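Long-range contacts in putative tRNA synthase (Salmonella typhimurium, PDB 3DQQ), which probably catalyses the ATP-dependent phosphorylation of 3-oxo-tetronate to 3-oxo-tetronate 4-phosphate: residues A[36-41]-A[71-75]; A[2-7]-A[44-48]. One frame throughout, in Å; residues are numbered along the deposited sequence.

Interaction 1: residues A[36-41]-A[71-75]; sequences PTGTQP and WLKKQ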
loop_
_atom_site.group_PDB
_atom_site.type_symbol
_atom_site.label_atom_id
_atom_site.label_comp_id
_atom_site.label_asym_id
_atom_site.label_seq_id
_atom_site.Cartn_x
_atom_site.Cartn_y
_atom_site.Cartn_z
ATOM N N PRO A 36 -5.366 21.656 -25.217
ATOM C CA PRO A 36 -4.330 22.437 -25.846
ATOM C C PRO A 36 -4.669 23.893 -26.039
ATOM O O PRO A 36 -5.798 24.270 -26.227
ATOM C CB PRO A 36 -4.160 21.773 -27.199
ATOM C CG PRO A 36 -4.744 20.448 -27.047
ATOM C CD PRO A 36 -5.865 20.625 -26.124
ATOM N N THR A 37 -3.656 24.711 -25.958
ATOM C CA THR A 37 -3.827 26.138 -26.035
ATOM C C THR A 37 -3.170 26.578 -27.314
ATOM O O THR A 37 -3.482 27.640 -27.810
ATOM C CB THR A 37 -3.148 26.842 -24.836
ATOM O OG1 THR A 37 -1.757 26.576 -24.891
ATOM C CG2 THR A 37 -3.659 26.295 -23.489
ATOM N N GLY A 38 -2.286 25.762 -27.875
ATOM C CA GLY A 38 -1.531 26.198 -29.029
ATOM C C GLY A 38 -2.191 25.881 -30.342
ATOM O O GLY A 38 -3.380 26.038 -30.512
ATOM N N THR A 39 -1.370 25.369 -31.238
ATOM C CA THR A 39 -1.666 25.150 -32.627
ATOM C C THR A 39 -1.241 23.716 -32.918
ATOM O O THR A 39 -0.423 23.173 -32.216
ATOM C CB THR A 39 -0.819 26.132 -33.473
ATOM O OG1 THR A 39 -0.694 25.620 -34.810
ATOM C CG2 THR A 39 0.636 26.406 -32.820
ATOM N N GLN A 40 -1.760 23.061 -33.933
ATOM C CA GLN A 40 -1.423 21.641 -34.054
ATOM C C GLN A 40 0.082 21.511 -34.145
ATOM O O GLN A 40 0.674 22.130 -34.971
ATOM C CB GLN A 40 -2.049 21.015 -35.292
ATOM C CG GLN A 40 -1.820 19.541 -35.374
ATOM C CD GLN A 40 -2.176 18.948 -36.706
ATOM O OE1 GLN A 40 -2.908 19.537 -37.539
ATOM N NE2 GLN A 40 -1.658 17.755 -36.929
ATOM N N PRO A 41 0.703 20.700 -33.303
ATOM C CA PRO A 41 2.125 20.530 -33.429
ATOM C C PRO A 41 2.529 19.958 -34.736
ATOM O O PRO A 41 1.771 19.272 -35.359
ATOM C CB PRO A 41 2.472 19.507 -32.357
ATOM C CG PRO A 41 1.413 19.572 -31.420
ATOM C CD PRO A 41 0.172 19.912 -32.196
ATOM N N TRP A 71 -10.962 22.163 -29.846
ATOM C CA TRP A 71 -9.637 22.319 -30.382
ATOM C C TRP A 71 -9.323 21.353 -31.530
ATOM O O TRP A 71 -8.789 21.761 -32.540
ATOM C CB TRP A 71 -8.627 22.138 -29.280
ATOM C CG TRP A 71 -7.219 22.391 -29.696
ATOM C CD1 TRP A 71 -6.570 23.562 -29.674
ATOM C CD2 TRP A 71 -6.293 21.419 -30.178
ATOM N NE1 TRP A 71 -5.273 23.396 -30.104
ATOM C CE2 TRP A 71 -5.092 22.081 -30.439
ATOM C CE3 TRP A 71 -6.376 20.056 -30.441
ATOM C CZ2 TRP A 71 -3.977 21.426 -30.926
ATOM C CZ3 TRP A 71 -5.257 19.400 -30.923
ATOM C CH2 TRP A 71 -4.085 20.080 -31.156
ATOM N N LEU A 72 -9.622 20.077 -31.360
ATOM C CA LEU A 72 -9.364 19.094 -32.393
ATOM C C LEU A 72 -10.085 19.483 -33.678
ATOM O O LEU A 72 -9.531 19.371 -34.759
ATOM C CB LEU A 72 -9.837 17.714 -31.958
ATOM C CG LEU A 72 -9.011 16.989 -30.904
ATOM C CD1 LEU A 72 -9.722 15.683 -30.427
ATOM C CD2 LEU A 72 -7.628 16.746 -31.481
ATOM N N LYS A 73 -11.325 19.937 -33.563
ATOM C CA LYS A 73 -12.072 20.346 -34.748
ATOM C C LYS A 73 -11.418 21.542 -35.429
ATOM O O LYS A 73 -11.348 21.629 -36.608
ATOM C CB LYS A 73 -13.493 20.723 -34.388
ATOM C CG LYS A 73 -14.465 19.596 -34.420
ATOM C CD LYS A 73 -15.882 20.185 -33.981
ATOM C CE LYS A 73 -17.154 19.336 -34.500
ATOM N NZ LYS A 73 -18.185 19.198 -33.406
ATOM N N LYS A 74 -10.929 22.470 -34.648
ATOM C CA LYS A 74 -10.185 23.590 -35.187
ATOM C C LYS A 74 -8.949 23.154 -35.962
ATOM O O LYS A 74 -8.588 23.778 -36.886
ATOM C CB LYS A 74 -9.793 24.481 -34.026
ATOM C CG LYS A 74 -9.213 25.824 -34.362
ATOM C CD LYS A 74 -9.256 26.759 -33.091
ATOM C CE LYS A 74 -10.806 27.019 -32.661
ATOM N NZ LYS A 74 -11.137 27.130 -31.152
ATOM N N GLN A 75 -8.289 22.082 -35.573
ATOM C CA GLN A 75 -7.134 21.623 -36.314
ATOM C C GLN A 75 -7.517 20.740 -37.491
ATOM O O GLN A 75 -6.625 20.264 -38.187
ATOM C CB GLN A 75 -6.190 20.799 -35.422
ATOM C CG GLN A 75 -5.824 21.405 -34.106
ATOM C CD GLN A 75 -5.513 22.838 -34.243
ATOM O OE1 GLN A 75 -4.695 23.211 -35.040
ATOM N NE2 GLN A 75 -6.206 23.662 -33.500
#
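Two backbone approaches frame this contact: Pro36 comes within 7.0 Å of Trp71, CA to CA, and Gln40 within 6.1 Å of Gln75. Residues 36-41 are an irregular loop, whereas 71-75 comes from the C-terminal part of helix 58-74. Between the two approaches lies the indole of Trp71, whose CG stands anti to the main-chain N (chi1 -175°) and carries the ring toward the loop. Pro36 sits over one face: its CB is 3.5 Å from the centroid of the five-membered ring, a CH-pi contact, while CG reaches across toward CD2. Rigid and polarised at its C-H bonds, proline suits such a face. On the opposite face lies Gln75 CG, 3.5 Å above the plane and offset toward the rim, giving the indole a cover on both sides. At the edge, Trp71 NE1 gives a nearly straight bond (167°) to Gly38 O at 3.3 Å; the oxygen lies close to the ring plane, but the nitrogen stands well above the carbonyl plane. The one polar atom of the indole is thereby paired. Gln75 folds back at chi2 (-43°) and makes two weak amide bonds: OE1 accepts from Gln40 N across the contact (3.1 Å), NE2 donates to Trp71 O of its own segment (3.3 Å). Trp71 also touches Ile32, Val47 and Ile49 of the strands beneath. The arrangement belongs to the alpha/beta sugar-binding domain, where a helix packs on a parallel sheet and a loop between two of its strands closes over the helix's aromatic side chain.

Interaction 2: residues A[2-7]-A[44-48]; sequences MLKIGV and CDAVV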
loop_
_atom_site.group_PDB
_atom_site.type_symbol
_atom_site.label_atom_id
_atom_site.label_comp_id
_atom_site.label_asym_id
_atom_site.label_seq_id
_atom_site.Cartn_x
_atom_site.Cartn_y
_atom_site.Cartn_z
ATOM N N MET A 2 -2.098 17.329 -41.533
ATOM C CA MET A 2 -3.271 16.449 -41.540
ATOM C C MET A 2 -3.393 15.784 -40.197
ATOM O O MET A 2 -2.483 15.112 -39.788
ATOM C CB MET A 2 -3.118 15.363 -42.590
ATOM C CG MET A 2 -4.105 14.138 -42.439
ATOM S SD MET A 2 -5.670 14.192 -43.396
ATOM C CE MET A 2 -5.181 15.141 -44.918
ATOM N N LEU A 3 -4.525 15.925 -39.523
ATOM C CA LEU A 3 -4.721 15.282 -38.227
ATOM C C LEU A 3 -5.746 14.153 -38.351
ATOM O O LEU A 3 -6.942 14.399 -38.419
ATOM C CB LEU A 3 -5.173 16.338 -37.240
ATOM C CG LEU A 3 -5.423 15.943 -35.790
ATOM C CD1 LEU A 3 -4.389 14.978 -35.320
ATOM C CD2 LEU A 3 -5.419 17.183 -34.925
ATOM N N LYS A 4 -5.282 12.913 -38.425
ATOM C CA LYS A 4 -6.167 11.804 -38.736
ATOM C C LYS A 4 -7.026 11.330 -37.562
ATOM O O LYS A 4 -8.208 11.140 -37.703
ATOM C CB LYS A 4 -5.367 10.614 -39.204
ATOM C CG LYS A 4 -4.685 10.757 -40.520
ATOM C CD LYS A 4 -4.090 9.360 -40.864
ATOM C CE LYS A 4 -3.354 9.280 -42.205
ATOM N NZ LYS A 4 -2.154 10.124 -42.290
ATOM N N ILE A 5 -6.409 11.102 -36.418
ATOM C CA ILE A 5 -7.106 10.650 -35.229
ATOM C C ILE A 5 -6.788 11.653 -34.136
ATOM O O ILE A 5 -5.632 12.047 -33.970
ATOM C CB ILE A 5 -6.662 9.203 -34.807
ATOM C CG1 ILE A 5 -6.898 8.258 -35.996
ATOM C CG2 ILE A 5 -7.414 8.717 -33.585
ATOM C CD1 ILE A 5 -6.284 6.865 -35.908
ATOM N N GLY A 6 -7.827 12.078 -33.416
ATOM C CA GLY A 6 -7.685 12.949 -32.251
ATOM C C GLY A 6 -8.230 12.179 -31.065
ATOM O O GLY A 6 -9.437 11.889 -31.003
ATOM N N VAL A 7 -7.356 11.813 -30.135
ATOM C CA VAL A 7 -7.788 11.027 -29.016
ATOM C C VAL A 7 -8.088 11.948 -27.852
ATOM O O VAL A 7 -7.276 12.792 -27.546
ATOM C CB VAL A 7 -6.698 10.042 -28.616
ATOM C CG1 VAL A 7 -7.101 9.249 -27.305
ATOM C CG2 VAL A 7 -6.381 9.171 -29.815
ATOM N N CYS A 44 3.399 15.137 -36.561
ATOM C CA CYS A 44 2.537 14.006 -36.183
ATOM C C CYS A 44 1.205 13.895 -36.921
ATOM O O CYS A 44 0.675 14.875 -37.395
ATOM C CB CYS A 44 2.216 14.106 -34.720
ATOM S SG CYS A 44 1.353 15.637 -34.343
ATOM N N ASP A 45 0.655 12.684 -36.966
ATOM C CA ASP A 45 -0.626 12.437 -37.617
ATOM C C ASP A 45 -1.753 12.229 -36.638
ATOM O O ASP A 45 -2.898 12.270 -37.024
ATOM C CB ASP A 45 -0.555 11.192 -38.485
ATOM C CG ASP A 45 0.499 11.290 -39.590
ATOM O OD1 ASP A 45 0.902 12.407 -40.015
ATOM O OD2 ASP A 45 0.919 10.205 -40.050
ATOM N N ALA A 46 -1.421 11.954 -35.384
ATOM C CA ALA A 46 -2.391 11.797 -34.312
ATOM C C ALA A 46 -1.991 12.746 -33.178
ATOM O O ALA A 46 -0.829 13.011 -32.999
ATOM C CB ALA A 46 -2.420 10.369 -33.833
ATOM N N VAL A 47 -2.978 13.282 -32.469
ATOM C CA VAL A 47 -2.755 13.978 -31.234
ATOM C C VAL A 47 -3.561 13.309 -30.132
ATOM O O VAL A 47 -4.730 13.077 -30.302
ATOM C CB VAL A 47 -3.138 15.460 -31.327
ATOM C CG1 VAL A 47 -2.901 16.148 -29.982
ATOM C CG2 VAL A 47 -2.327 16.127 -32.370
ATOM N N VAL A 48 -2.934 12.999 -29.009
ATOM C CA VAL A 48 -3.651 12.430 -27.887
ATOM C C VAL A 48 -3.701 13.509 -26.824
ATOM O O VAL A 48 -2.673 13.920 -26.326
ATOM C CB VAL A 48 -2.942 11.182 -27.347
ATOM C CG1 VAL A 48 -3.623 10.716 -26.088
ATOM C CG2 VAL A 48 -2.881 10.107 -28.429
#
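Leu3 meets Asp45 and Val47 where two neighbouring parallel strands of the alpha/beta sugar-binding domain begin to pair; strands 5-7 and 46-48 run only 5° from parallel, their axes 4.8 Å apart. A chi1 of -179° places Leu3 CG trans to the main-chain nitrogen and lets CD1 reach the partner strand, 3.8 Å from Val47 CG2, the two side chains crossing at about a right angle. Leucine's branched end thus fills the side of the sheet on which Gln75 also packs. Lys4 opens the backbone bonding, its N giving a 2.8 Å bond to Asp45 O. Leu3 is nearest Asp45 by CA and Ile5 nearest Ala46, so Lys4 has no counterpart; its helical backbone angles break the extended run. Its side chain runs beside that of Asp45 at the more open end of the contact, where NZ and OD2, 3.8 Å apart, form a long salt bridge that probably adds mainly long-range attraction. Ile5 O receives the N-H of Val47 at 3.3 Å, and Ala46 CA makes a C-H...O contact with the same oxygen. Gly6 pairs with Val47, and its own N and O turn to strand 79-83, so that strand 5-9 is bonded along both edges. Ile5, Val7, Ala46 and Val48 project to the other side, where helix 12-24 packs, Ile18 on Val7, Leu22 on Ala46, and Ala15 and Ala19 on Val48. Valine and isoleucine favour extended backbones, while Ala46 leaves room for Leu22. Val7 and Val48 lie side by side with matching first torsions, CB of Val7 being 3.8 Å from CG2 of Val48. Val7 N bonds to Val47 O at 2.9 Å, and the pairing runs on through a backbone bond between Val7 and Ile49.

Both contacts belong to the sugar-binding domain, with centres about 10 Å apart, but occupy different layers. Interaction 2 is buried and lies within the sheet: main-chain bonds hold its strands, with aliphatic side chains on both sides. Interaction 1 is partly buried and joins a loop to the end of a helix, relying on a tryptophan's faces and edge and on weaker amide bonds. They meet directly through Leu3, whose CD2 is 3.7 Å from Gln75 CB, and through Leu72, whose CD1 packs 3.8 Å from Gly6 O. Strand 46-50 leads along the chain into helix 58-74, and Val47 touches both Leu3 and Trp71.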